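Local coordinates for Alpha/beta hydrolase fold protein (Sphaerobacter thermophilus, PDB 3R0V) that probably works as a hydrolase of the alpha/beta hydrolase superfamily and binds D-malate in a pocket between its central sheet and helical cap, at residues F117-Y121 and S217-I221; V130-Y134 and Y153-G158; Y134-D139 and L185-H189; I197-A203 and E227-P233. All coordinates share one frame; numbering follows the deposited sequence. Where two conformers were deposited one is given.

The four contacts fall into two pairs. Contacts 1 and 4 belong to the main alpha/beta body and both use helix 219-231; they touch through Tyr121, which packs on Ile197 and Phe202. Contacts 2 and 3 lie among the helices inserted between strands 111-117 and 209-213, and Tyr134 is common to both. Contact 1 is the buried one, and it alone has a direct hydrogen bond between its segments, from a serine to a carboxylate. The other three are partly buried: aromatic rings dominate contact 2, contact 3 mixes rings with leucine and proline, and contact 4 joins aliphatic groups and one phenyl ring to a water shared by two threonines and a glutamate. Bridging water occurs in every contact. Contacts 1 and 2 contribute residues to the malate pocket.

Contact 1 of 4, residues F117-Y121 and S217-I221; sequences FEPPY and SPAWI
Glu118 reaches Ser217 and Ile221 with different parts of one side chain. Its CG lies beside the backbone N (chi1 -59°), and from there the extended chain carries the carboxylate to Ser217, whose OG donates to OE2 of Glu118 at 2.5 Å. The hydroxyl approaches from above the carboxylate plane, about 40° out of it. Gly214 N also bonds to Ser217 OG, so the serine is held by its loop as well as by the acid. The aliphatic part of Glu118 is equally engaged: CG sits 3.9 Å from Ile221 CG2, the two side chains crossing at about a right angle, while the same CG lies over the centre of one face of the Phe117 ring. A glutamine in its place would probably weaken the grip on Ser217, leaving that hydroxyl without its charged acceptor.

The loop after strand 111-117 thus meets the start of helix 219-231, which follows the adjacent parallel strand 209-213. Loops at these C-terminal strand ends build the active-site side of an alpha/beta hydrolase, and Pro120 indeed touches the bound malate.

Ile221, a branched residue suited to a buried helix face, points CD1 at the loop backbone, 3.9 Å from Pro119 O. A water joins the main chains here, donating to Pro119 O at 3.0 Å and to Ile221 O. Trp220 holds its indole in the crowded position between backbone N and carbonyl carbon (chi1 67°), which brings the ring rim to the loop: CZ3 is 3.3 Å from Tyr121 O, and CH2 lies 4.1 Å from Pro120 CB. One indole face carries Pro218 CG and Ile221 CG1.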
loop_
_atom_site.group_PDB
_atom_site.type_symbol
_atom_site.label_atom_id
_atom_site.label_comp_id
_atom_site.label_asym_id
_atom_site.label_seq_id
_atom_site.Cartn_x
_atom_site.Cartn_y
_atom_site.Cartn_z
ATOM N N PHE A 117 0.546 -7.270 0.921
ATOM C CA PHE A 117 1.253 -7.448 2.180
ATOM C C PHE A 117 0.620 -6.587 3.270
ATOM O O PHE A 117 0.528 -5.356 3.143
ATOM C CB PHE A 117 2.725 -7.068 2.011
ATOM C CG PHE A 117 3.533 -7.137 3.280
ATOM C CD1 PHE A 117 4.003 -8.351 3.752
ATOM C CD2 PHE A 117 3.838 -5.979 3.982
ATOM C CE1 PHE A 117 4.758 -8.417 4.919
ATOM C CE2 PHE A 117 4.603 -6.037 5.151
ATOM C CZ PHE A 117 5.060 -7.255 5.613
ATOM N N GLU A 118 0.192 -7.249 4.342
ATOM C CA GLU A 118 -0.337 -6.573 5.536
ATOM C C GLU A 118 -1.361 -5.472 5.238
ATOM O O GLU A 118 -1.236 -4.349 5.718
ATOM C CB GLU A 118 0.802 -6.022 6.413
ATOM C CG GLU A 118 1.764 -7.111 6.891
ATOM C CD GLU A 118 2.782 -6.626 7.906
ATOM O OE1 GLU A 118 2.983 -5.399 8.046
ATOM O OE2 GLU A 118 3.389 -7.487 8.573
ATOM N N PRO A 119 -2.399 -5.785 4.456
ATOM C CA PRO A 119 -3.482 -4.806 4.301
ATOM C C PRO A 119 -4.084 -4.460 5.672
ATOM O O PRO A 119 -4.511 -5.366 6.389
ATOM C CB PRO A 119 -4.504 -5.547 3.424
ATOM C CG PRO A 119 -4.156 -6.982 3.537
ATOM C CD PRO A 119 -2.684 -7.066 3.788
ATOM N N PRO A 120 -4.096 -3.172 6.042
ATOM C CA PRO A 120 -4.419 -2.818 7.434
ATOM C C PRO A 120 -5.913 -2.685 7.730
ATOM O O PRO A 120 -6.341 -1.707 8.354
ATOM C CB PRO A 120 -3.700 -1.474 7.633
ATOM C CG PRO A 120 -3.680 -0.863 6.235
ATOM C CD PRO A 120 -3.531 -2.033 5.287
ATOM N N TYR A 121 -6.705 -3.640 7.265
ATOM C CA TYR A 121 -8.105 -3.707 7.671
ATOM C C TYR A 121 -8.152 -4.258 9.090
ATOM O O TYR A 121 -7.162 -4.766 9.601
ATOM C CB TYR A 121 -8.930 -4.590 6.729
ATOM C CG TYR A 121 -9.079 -3.997 5.357
ATOM C CD1 TYR A 121 -10.058 -3.050 5.109
ATOM C CD2 TYR A 121 -8.226 -4.362 4.316
ATOM C CE1 TYR A 121 -10.197 -2.480 3.853
ATOM C CE2 TYR A 121 -8.363 -3.805 3.060
ATOM C CZ TYR A 121 -9.346 -2.862 2.840
ATOM O OH TYR A 121 -9.457 -2.300 1.584
ATOM N N SER A 217 4.180 -9.340 12.661
ATOM C CA SER A 217 2.859 -8.736 12.549
ATOM C C SER A 217 2.100 -8.787 13.866
ATOM O O SER A 217 2.145 -9.781 14.587
ATOM C CB SER A 217 2.024 -9.433 11.469
ATOM O OG SER A 217 2.619 -9.276 10.191
ATOM N N PRO A 218 1.380 -7.711 14.180
ATOM C CA PRO A 218 0.492 -7.819 15.340
ATOM C C PRO A 218 -0.633 -8.818 15.079
ATOM O O PRO A 218 -0.935 -9.130 13.918
ATOM C CB PRO A 218 -0.057 -6.397 15.504
ATOM C CG PRO A 218 0.085 -5.763 14.170
ATOM C CD PRO A 218 1.290 -6.405 13.509
ATOM N N ALA A 219 -1.215 -9.357 16.145
ATOM C CA ALA A 219 -2.298 -10.321 16.011
ATOM C C ALA A 219 -3.391 -9.821 15.072
ATOM O O ALA A 219 -3.936 -10.579 14.266
ATOM C CB ALA A 219 -2.888 -10.669 17.379
ATOM N N TRP A 220 -3.730 -8.546 15.166
ATOM C CA TRP A 220 -4.844 -8.059 14.363
ATOM C C TRP A 220 -4.573 -8.108 12.867
ATOM O O TRP A 220 -5.496 -8.318 12.073
ATOM C CB TRP A 220 -5.290 -6.665 14.807
ATOM C CG TRP A 220 -4.325 -5.528 14.592
ATOM C CD1 TRP A 220 -3.438 -5.005 15.500
ATOM C CD2 TRP A 220 -4.211 -4.718 13.415
ATOM N NE1 TRP A 220 -2.773 -3.936 14.951
ATOM C CE2 TRP A 220 -3.225 -3.738 13.672
ATOM C CE3 TRP A 220 -4.837 -4.734 12.166
ATOM C CZ2 TRP A 220 -2.853 -2.777 12.719
ATOM C CZ3 TRP A 220 -4.467 -3.785 11.222
ATOM C CH2 TRP A 220 -3.483 -2.821 11.505
ATOM N N ILE A 221 -3.312 -7.930 12.484
ATOM C CA ILE A 221 -2.921 -8.071 11.089
ATOM C C ILE A 221 -3.024 -9.527 10.625
ATOM O O ILE A 221 -3.481 -9.791 9.509
ATOM C CB ILE A 221 -1.497 -7.525 10.874
ATOM C CG1 ILE A 221 -1.526 -5.997 10.786
ATOM C CG2 ILE A 221 -0.829 -8.136 9.636
ATOM C CD1 ILE A 221 -2.136 -5.472 9.476
HETATM O O HOH W 1 -3.255 -8.039 6.942
#

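Contact 2 of 4, residues V130-Y134 and Y153-G158; sequences VPPDY and YFMTEG. With MLT (D-malate), chain F.
Tyr134 and Tyr153 lie with their rings nearly parallel (14°) but displaced, with little of one ring above the other and their centroids 5.2 Å apart. The closest atoms are Tyr134 CD1 and Tyr153 CE2, at 3.3 Å. One face of the Tyr153 ring bears Glu157 CB from the next helical turn. The Phe154 ring is met at its edge by Tyr134 OH, 3.4 Å from CD1 of Phe154, and elsewhere along the rim CZ of Phe154 reaches C2 of the bound malate, also at 3.4 Å. With CG anti to the backbone N (chi1 179°), the ring of Tyr134 is carried across to helix 147-158, where its CE1 packs 3.6 Å from Gly158 CA. Glycine suits that place, since a CB would crowd both Tyr134 OH and Phe154 O. A leucine replacing Tyr134 would probably open a gap beside Phe154 and Gly158 and leave the Tyr153 ring without its aromatic neighbour.

Pro131 begins a type I turn ending at Tyr134, and its rigid ring crosses Glu157 at about a right angle, CG lying 3.5 Å from Glu157 OE1. A water joins Asp133 OD1 to Tyr153 OH, 2.8 Å from the latter. The turn leading into helix 134-143 is thus packed on the end of helix 147-158, in the helical cap that alpha/beta hydrolases commonly insert over the sheet, with Phe154 lining the malate pocket.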
loop_
_atom_site.group_PDB
_atom_site.type_symbol
_atom_site.label_atom_id
_atom_site.label_comp_id
_atom_site.label_asym_id
_atom_site.label_seq_id
_atom_site.Cartn_x
_atom_site.Cartn_y
_atom_site.Cartn_z
ATOM N N VAL A 130 -9.344 3.058 16.867
ATOM C CA VAL A 130 -8.878 4.314 16.300
ATOM C C VAL A 130 -9.703 5.413 16.954
ATOM O O VAL A 130 -10.915 5.265 17.093
ATOM C CB VAL A 130 -9.107 4.332 14.780
ATOM C CG1 VAL A 130 -8.772 5.695 14.197
ATOM C CG2 VAL A 130 -8.297 3.227 14.097
ATOM N N PRO A 131 -9.055 6.504 17.404
ATOM C CA PRO A 131 -9.845 7.538 18.078
ATOM C C PRO A 131 -10.964 8.045 17.175
ATOM O O PRO A 131 -10.749 8.227 15.986
ATOM C CB PRO A 131 -8.827 8.658 18.306
ATOM C CG PRO A 131 -7.501 7.969 18.346
ATOM C CD PRO A 131 -7.623 6.838 17.353
ATOM N N PRO A 132 -12.160 8.285 17.739
ATOM C CA PRO A 132 -13.258 8.795 16.911
ATOM C C PRO A 132 -12.946 10.147 16.262
ATOM O O PRO A 132 -13.551 10.479 15.246
ATOM C CB PRO A 132 -14.407 8.932 17.912
ATOM C CG PRO A 132 -14.114 7.890 18.936
ATOM C CD PRO A 132 -12.614 7.915 19.089
ATOM N N ASP A 133 -12.014 10.901 16.835
ATOM C CA ASP A 133 -11.645 12.205 16.282
ATOM C C ASP A 133 -10.401 12.143 15.389
ATOM O O ASP A 133 -9.785 13.168 15.093
ATOM C CB ASP A 133 -11.460 13.244 17.401
ATOM C CG ASP A 133 -10.253 12.957 18.289
ATOM O OD1 ASP A 133 -9.868 11.780 18.437
ATOM O OD2 ASP A 133 -9.688 13.916 18.853
ATOM N N TYR A 134 -10.047 10.943 14.945
ATOM C CA TYR A 134 -8.826 10.764 14.164
ATOM C C TYR A 134 -8.712 11.726 12.977
ATOM O O TYR A 134 -7.707 12.414 12.825
ATOM C CB TYR A 134 -8.709 9.317 13.667
ATOM C CG TYR A 134 -7.470 9.088 12.836
ATOM C CD1 TYR A 134 -6.253 8.794 13.445
ATOM C CD2 TYR A 134 -7.501 9.203 11.444
ATOM C CE1 TYR A 134 -5.103 8.606 12.693
ATOM C CE2 TYR A 134 -6.347 9.006 10.680
ATOM C CZ TYR A 134 -5.157 8.719 11.315
ATOM O OH TYR A 134 -4.014 8.531 10.572
ATOM N N TYR A 153 1.174 10.564 14.958
ATOM C CA TYR A 153 -0.225 10.322 15.270
ATOM C C TYR A 153 -0.772 9.195 14.400
ATOM O O TYR A 153 -1.424 8.282 14.898
ATOM C CB TYR A 153 -1.040 11.609 15.103
ATOM C CG TYR A 153 -2.491 11.488 15.500
ATOM C CD1 TYR A 153 -2.862 11.348 16.831
ATOM C CD2 TYR A 153 -3.490 11.543 14.538
ATOM C CE1 TYR A 153 -4.201 11.252 17.194
ATOM C CE2 TYR A 153 -4.827 11.455 14.889
ATOM C CZ TYR A 153 -5.171 11.299 16.211
ATOM O OH TYR A 153 -6.494 11.208 16.572
ATOM N N PHE A 154 -0.508 9.265 13.098
ATOM C CA PHE A 154 -0.902 8.174 12.207
ATOM C C PHE A 154 -0.352 6.829 12.703
ATOM O O PHE A 154 -1.083 5.840 12.809
ATOM C CB PHE A 154 -0.402 8.433 10.783
ATOM C CG PHE A 154 -0.341 7.188 9.931
ATOM C CD1 PHE A 154 -1.497 6.596 9.454
ATOM C CD2 PHE A 154 0.873 6.600 9.634
ATOM C CE1 PHE A 154 -1.431 5.449 8.680
ATOM C CE2 PHE A 154 0.939 5.450 8.868
ATOM C CZ PHE A 154 -0.206 4.883 8.398
HETATM N N MSE A 155 0.935 6.784 13.025
HETATM C CA MSE A 155 1.530 5.517 13.415
HETATM C C MSE A 155 1.003 4.976 14.726
HETATM O O MSE A 155 0.727 3.789 14.831
HETATM C CB MSE A 155 3.039 5.628 13.455
HETATM C CG MSE A 155 3.579 5.895 12.091
HETATM SE SE MSE A 155 5.481 5.742 12.029
HETATM C CE MSE A 155 5.667 5.990 10.100
ATOM N N THR A 156 0.855 5.841 15.724
ATOM C CA THR A 156 0.412 5.395 17.040
ATOM C C THR A 156 -1.090 5.195 17.148
ATOM O O THR A 156 -1.543 4.221 17.754
ATOM C CB THR A 156 0.847 6.385 18.138
ATOM O OG1 THR A 156 0.343 7.699 17.832
ATOM C CG2 THR A 156 2.365 6.427 18.255
ATOM N N GLU A 157 -1.863 6.116 16.584
ATOM C CA GLU A 157 -3.311 6.076 16.729
ATOM C C GLU A 157 -4.013 5.527 15.493
ATOM O O GLU A 157 -5.079 4.931 15.601
ATOM C CB GLU A 157 -3.859 7.460 17.097
ATOM C CG GLU A 157 -3.304 8.008 18.392
ATOM C CD GLU A 157 -3.561 7.085 19.568
ATOM O OE1 GLU A 157 -4.600 6.380 19.578
ATOM O OE2 GLU A 157 -2.711 7.063 20.484
ATOM N N GLY A 158 -3.414 5.719 14.324
ATOM C CA GLY A 158 -4.009 5.219 13.097
ATOM C C GLY A 158 -3.788 3.732 12.939
ATOM O O GLY A 158 -4.728 2.984 12.650
HETATM C C1 MLT F . -0.092 1.689 5.994
HETATM O O1 MLT F . 0.098 1.888 4.750
HETATM O O2 MLT F . -1.146 1.224 6.425
HETATM C C2 MLT F . 1.037 2.022 6.931
HETATM O O3 MLT F . 2.226 2.243 6.198
HETATM C C3 MLT F . 1.234 0.911 7.954
HETATM C C4 MLT F . 2.578 1.059 8.634
HETATM O O4 MLT F . 3.434 1.870 8.218
HETATM O O5 MLT F . 2.853 0.363 9.633
HETATM O O HOH W 2 -6.997 11.780 19.233
#

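Contact 3 of 4, residues Y134-D139 and L185-H189; sequences YQTRLD and LPYDH
Leu185 packs its CB 3.9 Å from Leu138 CD2, where the first turn of helix 185-192 lies against helix 134-143, the two running antiparallel in the cap of this alpha/beta hydrolase. The axes of the short segments 134-139 and 185-189 make an angle of 166° and come within 10.9 Å. The two leucine side chains cross at about a right angle and fill the buried side of the interface, where Leu185 also touches Phe154. The carbonyl of Leu185 takes part too: a water donates to Leu185 O at 2.9 Å and is hydrogen-bonded to Tyr134 OH, linking the helices through a polar bridge.

Pro186 follows, well suited to a first helical turn because it has no N-H to leave without a partner. Its CG lies 4.0 Å from Leu138 CD2, and Asp139 OD1 lies beside Pro186 CG as well. Asp188 faces another way, to Arg57, Arg60 and Ser96.

One turn beyond Leu185, His189 has CG anti to its backbone N (chi1 -176°), which carries the imidazole across to the first turn of the other helix. There Tyr134 meets it in a T-shaped stack, planes at 89°: the tyrosine edge points at the imidazole face, Tyr134 CD2 standing 3.6 Å above the imidazole plane of His189, off centre. At the imidazole edge, Gln135 CB lies 3.9 Å from His189 CE1.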
loop_
_atom_site.group_PDB
_atom_site.type_symbol
_atom_site.label_atom_id
_atom_site.label_comp_id
_atom_site.label_asym_id
_atom_site.label_seq_id
_atom_site.Cartn_x
_atom_site.Cartn_y
_atom_site.Cartn_z
ATOM N N TYR A 134 -10.047 10.943 14.945
ATOM C CA TYR A 134 -8.826 10.764 14.164
ATOM C C TYR A 134 -8.712 11.726 12.977
ATOM O O TYR A 134 -7.707 12.414 12.825
ATOM C CB TYR A 134 -8.709 9.317 13.667
ATOM C CG TYR A 134 -7.470 9.088 12.836
ATOM C CD1 TYR A 134 -6.253 8.794 13.445
ATOM C CD2 TYR A 134 -7.501 9.203 11.444
ATOM C CE1 TYR A 134 -5.103 8.606 12.693
ATOM C CE2 TYR A 134 -6.347 9.006 10.680
ATOM C CZ TYR A 134 -5.157 8.719 11.315
ATOM O OH TYR A 134 -4.014 8.531 10.572
ATOM N N GLN A 135 -9.738 11.796 12.141
ATOM C CA GLN A 135 -9.674 12.643 10.952
ATOM C C GLN A 135 -9.497 14.116 11.327
ATOM O O GLN A 135 -8.678 14.819 10.748
ATOM C CB GLN A 135 -10.936 12.453 10.100
ATOM C CG GLN A 135 -11.040 13.355 8.875
ATOM C CD GLN A 135 -12.303 13.085 8.073
ATOM O OE1 GLN A 135 -13.047 12.151 8.363
ATOM N NE2 GLN A 135 -12.545 13.903 7.057
ATOM N N THR A 136 -10.268 14.562 12.309
ATOM C CA THR A 136 -10.215 15.941 12.764
ATOM C C THR A 136 -8.832 16.282 13.323
ATOM O O THR A 136 -8.274 17.342 13.027
ATOM C CB THR A 136 -11.299 16.205 13.830
ATOM O OG1 THR A 136 -12.584 15.910 13.270
ATOM C CG2 THR A 136 -11.268 17.657 14.298
ATOM N N ARG A 137 -8.277 15.388 14.134
ATOM C CA ARG A 137 -6.985 15.660 14.756
ATOM C C ARG A 137 -5.857 15.665 13.725
ATOM O O ARG A 137 -4.984 16.532 13.752
ATOM C CB ARG A 137 -6.715 14.649 15.877
ATOM C CG ARG A 137 -5.337 14.732 16.495
ATOM C CD ARG A 137 -5.062 16.094 17.126
ATOM N NE ARG A 137 -3.782 16.064 17.823
ATOM C CZ ARG A 137 -3.263 17.103 18.466
ATOM N NH1 ARG A 137 -3.914 18.258 18.491
ATOM N NH2 ARG A 137 -2.091 16.988 19.076
ATOM N N LEU A 138 -5.873 14.690 12.819
ATOM C CA LEU A 138 -4.877 14.622 11.770
ATOM C C LEU A 138 -4.894 15.905 10.935
ATOM O O LEU A 138 -3.849 16.487 10.647
ATOM C CB LEU A 138 -5.138 13.399 10.894
ATOM C CG LEU A 138 -4.254 13.248 9.655
ATOM C CD1 LEU A 138 -2.786 13.166 10.034
ATOM C CD2 LEU A 138 -4.703 12.018 8.843
ATOM N N ASP A 139 -6.091 16.346 10.553
ATOM C CA ASP A 139 -6.217 17.580 9.789
ATOM C C ASP A 139 -5.670 18.771 10.564
ATOM O O ASP A 139 -5.010 19.639 9.999
ATOM C CB ASP A 139 -7.678 17.847 9.416
ATOM C CG ASP A 139 -8.143 17.021 8.226
ATOM O OD1 ASP A 139 -7.289 16.472 7.490
ATOM O OD2 ASP A 139 -9.376 16.936 8.022
ATOM N N LEU A 185 -1.625 11.710 4.227
ATOM C CA LEU A 185 -2.195 10.782 5.195
ATOM C C LEU A 185 -3.730 10.710 5.140
ATOM O O LEU A 185 -4.295 9.624 5.285
ATOM C CB LEU A 185 -1.702 11.085 6.615
ATOM C CG LEU A 185 -0.254 10.675 6.904
ATOM C CD1 LEU A 185 0.282 11.355 8.169
ATOM C CD2 LEU A 185 -0.095 9.158 6.982
ATOM N N PRO A 186 -4.414 11.853 4.928
ATOM C CA PRO A 186 -5.871 11.754 4.781
ATOM C C PRO A 186 -6.285 10.938 3.555
ATOM O O PRO A 186 -7.379 10.389 3.541
ATOM C CB PRO A 186 -6.315 13.213 4.642
ATOM C CG PRO A 186 -5.244 13.994 5.354
ATOM C CD PRO A 186 -3.971 13.255 4.980
ATOM N N TYR A 187 -5.435 10.871 2.537
ATOM C CA TYR A 187 -5.750 10.078 1.350
ATOM C C TYR A 187 -5.787 8.599 1.710
ATOM O O TYR A 187 -6.704 7.875 1.312
ATOM C CB TYR A 187 -4.701 10.284 0.264
ATOM C CG TYR A 187 -4.583 11.686 -0.283
ATOM C CD1 TYR A 187 -5.433 12.700 0.128
ATOM C CD2 TYR A 187 -3.637 11.973 -1.261
ATOM C CE1 TYR A 187 -5.322 13.982 -0.403
ATOM C CE2 TYR A 187 -3.523 13.232 -1.799
ATOM C CZ TYR A 187 -4.365 14.236 -1.365
ATOM O OH TYR A 187 -4.251 15.500 -1.909
ATOM N N ASP A 188 -4.793 8.146 2.467
ATOM C CA ASP A 188 -4.779 6.751 2.883
ATOM C C ASP A 188 -5.924 6.437 3.839
ATOM O O ASP A 188 -6.484 5.339 3.802
ATOM C CB ASP A 188 -3.409 6.375 3.427
ATOM C CG ASP A 188 -2.400 6.199 2.301
ATOM O OD1 ASP A 188 -1.521 7.055 2.114
ATOM O OD2 ASP A 188 -2.543 5.207 1.550
ATOM N N HIS A 189 -6.301 7.400 4.677
ATOM C CA HIS A 189 -7.468 7.189 5.521
ATOM C C HIS A 189 -8.718 6.964 4.655
ATOM O O HIS A 189 -9.514 6.056 4.912
ATOM C CB HIS A 189 -7.658 8.371 6.471
ATOM C CG HIS A 189 -8.785 8.185 7.442
ATOM N ND1 HIS A 189 -9.327 9.228 8.162
ATOM C CD2 HIS A 189 -9.484 7.081 7.796
ATOM C CE1 HIS A 189 -10.303 8.770 8.929
ATOM N NE2 HIS A 189 -10.421 7.471 8.724
HETATM O O HOH W 3 -4.374 8.218 7.802
#

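Contact 4 of 4, residues I197-A203 and E227-P233; sequences IPTARFA and ELADTIP
Ile197 overlaps Leu228 and the end of Glu227 with its CD1 methyl, which lies 3.8 Å from Leu228 CD2 and about as far from Glu227 OE2. The long, flexible branch of isoleucine suits this place because it reaches the leucine methyl; the glutamate oxygen beside it is only in van der Waals contact with that branch and takes a hydrogen bond from water. Leu228 CD2 serves a second partner, approaching the edge of the Phe202 ring at 3.8 Å from CD2 of Phe202. One face of that ring is covered by Pro198 CG of its own segment, so the phenyl is held both over a face and at its rim.

Farther along, two threonines meet methyl to methyl, CG2 of Thr199 and CG2 of Thr231 being 3.8 Å apart. Each has its methyl anti to the backbone N and its hydroxyl beside that nitrogen (chi1 -63° in Thr199, -69° in Thr231), an arrangement that sets both hydroxyls to share one water. This water is hydrogen-bonded to Thr199 OG1 and Thr231 OG1, and it donates to Glu227 OE2 at 2.7 Å. Three polar side chains thus meet through a single molecule.

Beyond Thr231, where helix 219-231 gives out, the backbones themselves approach. Ala203, with only a methyl, lets its CA-H point at Thr231 O, the angle at the hydrogen being 148°, while Pro233 CD lies 3.4 Å from Ala203 O. Phe202 and Ile232 both pack on Leu102 of helix 96-106. The contact joins the short helix 199-202, on the chain's way from the cap to strand 209-213, to helix 219-231, the connection between parallel strands 209-213 and 235-239 in a beta-alpha-beta crossover of the alpha/beta hydrolase fold.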
loop_
_atom_site.group_PDB
_atom_site.type_symbol
_atom_site.label_atom_id
_atom_site.label_comp_id
_atom_site.label_asym_id
_atom_site.label_seq_id
_atom_site.Cartn_x
_atom_site.Cartn_y
_atom_site.Cartn_z
ATOM N N ILE A 197 -13.574 -4.460 6.196
ATOM C CA ILE A 197 -13.426 -5.050 4.870
ATOM C C ILE A 197 -14.727 -4.976 4.070
ATOM O O ILE A 197 -15.776 -5.376 4.562
ATOM C CB ILE A 197 -13.004 -6.524 4.961
ATOM C CG1 ILE A 197 -11.665 -6.652 5.689
ATOM C CG2 ILE A 197 -12.936 -7.141 3.555
ATOM C CD1 ILE A 197 -11.257 -8.069 5.946
ATOM N N PRO A 198 -14.661 -4.462 2.829
ATOM C CA PRO A 198 -15.840 -4.541 1.951
ATOM C C PRO A 198 -15.978 -5.953 1.388
ATOM O O PRO A 198 -15.639 -6.236 0.238
ATOM C CB PRO A 198 -15.537 -3.521 0.847
ATOM C CG PRO A 198 -14.052 -3.420 0.812
ATOM C CD PRO A 198 -13.549 -3.718 2.212
ATOM N N THR A 199 -16.459 -6.846 2.241
ATOM C CA THR A 199 -16.503 -8.270 1.955
ATOM C C THR A 199 -17.196 -8.628 0.646
ATOM O O THR A 199 -16.672 -9.433 -0.133
ATOM C CB THR A 199 -17.190 -9.015 3.103
ATOM O OG1 THR A 199 -16.409 -8.855 4.288
ATOM C CG2 THR A 199 -17.347 -10.497 2.774
ATOM N N ALA A 200 -18.366 -8.037 0.410
ATOM C CA ALA A 200 -19.131 -8.308 -0.804
ATOM C C ALA A 200 -18.283 -8.045 -2.040
ATOM O O ALA A 200 -18.242 -8.867 -2.964
ATOM C CB ALA A 200 -20.388 -7.465 -0.838
ATOM N N ARG A 201 -17.593 -6.911 -2.052
ATOM C CA ARG A 201 -16.750 -6.557 -3.191
ATOM C C ARG A 201 -15.541 -7.463 -3.344
ATOM O O ARG A 201 -15.230 -7.918 -4.446
ATOM C CB ARG A 201 -16.270 -5.120 -3.073
ATOM C CG ARG A 201 -17.397 -4.114 -3.067
ATOM C CD ARG A 201 -16.838 -2.734 -3.306
ATOM N NE ARG A 201 -16.412 -2.586 -4.694
ATOM C CZ ARG A 201 -15.470 -1.740 -5.093
ATOM N NH1 ARG A 201 -14.849 -0.977 -4.205
ATOM N NH2 ARG A 201 -15.145 -1.659 -6.381
ATOM N N PHE A 202 -14.845 -7.731 -2.245
ATOM C CA PHE A 202 -13.633 -8.522 -2.341
ATOM C C PHE A 202 -13.932 -9.988 -2.655
ATOM O O PHE A 202 -13.129 -10.653 -3.307
ATOM C CB PHE A 202 -12.760 -8.367 -1.084
ATOM C CG PHE A 202 -12.174 -6.974 -0.897
ATOM C CD1 PHE A 202 -12.343 -5.978 -1.860
ATOM C CD2 PHE A 202 -11.425 -6.679 0.238
ATOM C CE1 PHE A 202 -11.795 -4.707 -1.674
ATOM C CE2 PHE A 202 -10.868 -5.426 0.419
ATOM C CZ PHE A 202 -11.050 -4.442 -0.530
ATOM N N ALA A 203 -15.086 -10.486 -2.228
ATOM C CA ALA A 203 -15.470 -11.854 -2.585
ATOM C C ALA A 203 -15.670 -12.009 -4.095
ATOM O O ALA A 203 -15.655 -13.128 -4.607
ATOM C CB ALA A 203 -16.716 -12.268 -1.835
ATOM N N GLU A 227 -8.642 -13.633 7.227
ATOM C CA GLU A 227 -10.003 -13.413 6.763
ATOM C C GLU A 227 -10.013 -13.060 5.276
ATOM O O GLU A 227 -10.845 -13.562 4.532
ATOM C CB GLU A 227 -10.726 -12.331 7.555
ATOM C CG GLU A 227 -12.141 -12.097 7.007
ATOM C CD GLU A 227 -13.028 -11.246 7.909
ATOM O OE1 GLU A 227 -12.958 -11.391 9.151
ATOM O OE2 GLU A 227 -13.813 -10.436 7.364
ATOM N N LEU A 228 -9.097 -12.201 4.839
ATOM C CA LEU A 228 -9.046 -11.840 3.420
ATOM C C LEU A 228 -8.774 -13.068 2.561
ATOM O O LEU A 228 -9.371 -13.227 1.491
ATOM C CB LEU A 228 -7.973 -10.792 3.158
ATOM C CG LEU A 228 -8.348 -9.383 3.606
ATOM C CD1 LEU A 228 -7.137 -8.468 3.594
ATOM C CD2 LEU A 228 -9.438 -8.823 2.708
ATOM N N ALA A 229 -7.875 -13.937 3.013
ATOM C CA ALA A 229 -7.526 -15.119 2.223
ATOM C C ALA A 229 -8.654 -16.142 2.194
ATOM O O ALA A 229 -8.640 -17.062 1.372
ATOM C CB ALA A 229 -6.236 -15.748 2.736
ATOM N N ASP A 230 -9.628 -15.979 3.082
ATOM C CA ASP A 230 -10.817 -16.825 3.074
ATOM C C ASP A 230 -11.918 -16.191 2.211
ATOM O O ASP A 230 -12.619 -16.880 1.460
ATOM C CB ASP A 230 -11.304 -17.057 4.511
ATOM C CG ASP A 230 -12.443 -18.060 4.594
ATOM O OD1 ASP A 230 -12.185 -19.272 4.437
ATOM O OD2 ASP A 230 -13.594 -17.641 4.832
ATOM N N THR A 231 -12.063 -14.873 2.318
ATOM C CA THR A 231 -13.104 -14.151 1.595
ATOM C C THR A 231 -12.868 -14.141 0.088
ATOM O O THR A 231 -13.800 -14.298 -0.710
ATOM C CB THR A 231 -13.203 -12.705 2.134
ATOM O OG1 THR A 231 -13.722 -12.752 3.468
ATOM C CG2 THR A 231 -14.115 -11.849 1.268
ATOM N N ILE A 232 -11.619 -13.963 -0.310
ATOM C CA ILE A 232 -11.277 -13.926 -1.722
ATOM C C ILE A 232 -11.149 -15.366 -2.189
ATOM O O ILE A 232 -10.353 -16.130 -1.648
ATOM C CB ILE A 232 -9.978 -13.137 -1.944
ATOM C CG1 ILE A 232 -10.172 -11.695 -1.469
ATOM C CG2 ILE A 232 -9.576 -13.185 -3.408
ATOM C CD1 ILE A 232 -8.903 -10.877 -1.411
ATOM N N PRO A 233 -11.959 -15.757 -3.184
ATOM C CA PRO A 233 -12.070 -17.199 -3.430
ATOM C C PRO A 233 -10.786 -17.892 -3.862
ATOM O O PRO A 233 -10.539 -19.028 -3.454
ATOM C CB PRO A 233 -13.153 -17.297 -4.516
ATOM C CG PRO A 233 -13.271 -15.940 -5.091
ATOM C CD PRO A 233 -12.920 -14.981 -3.981
HETATM O O HOH W 4 -14.101 -10.434 4.636
#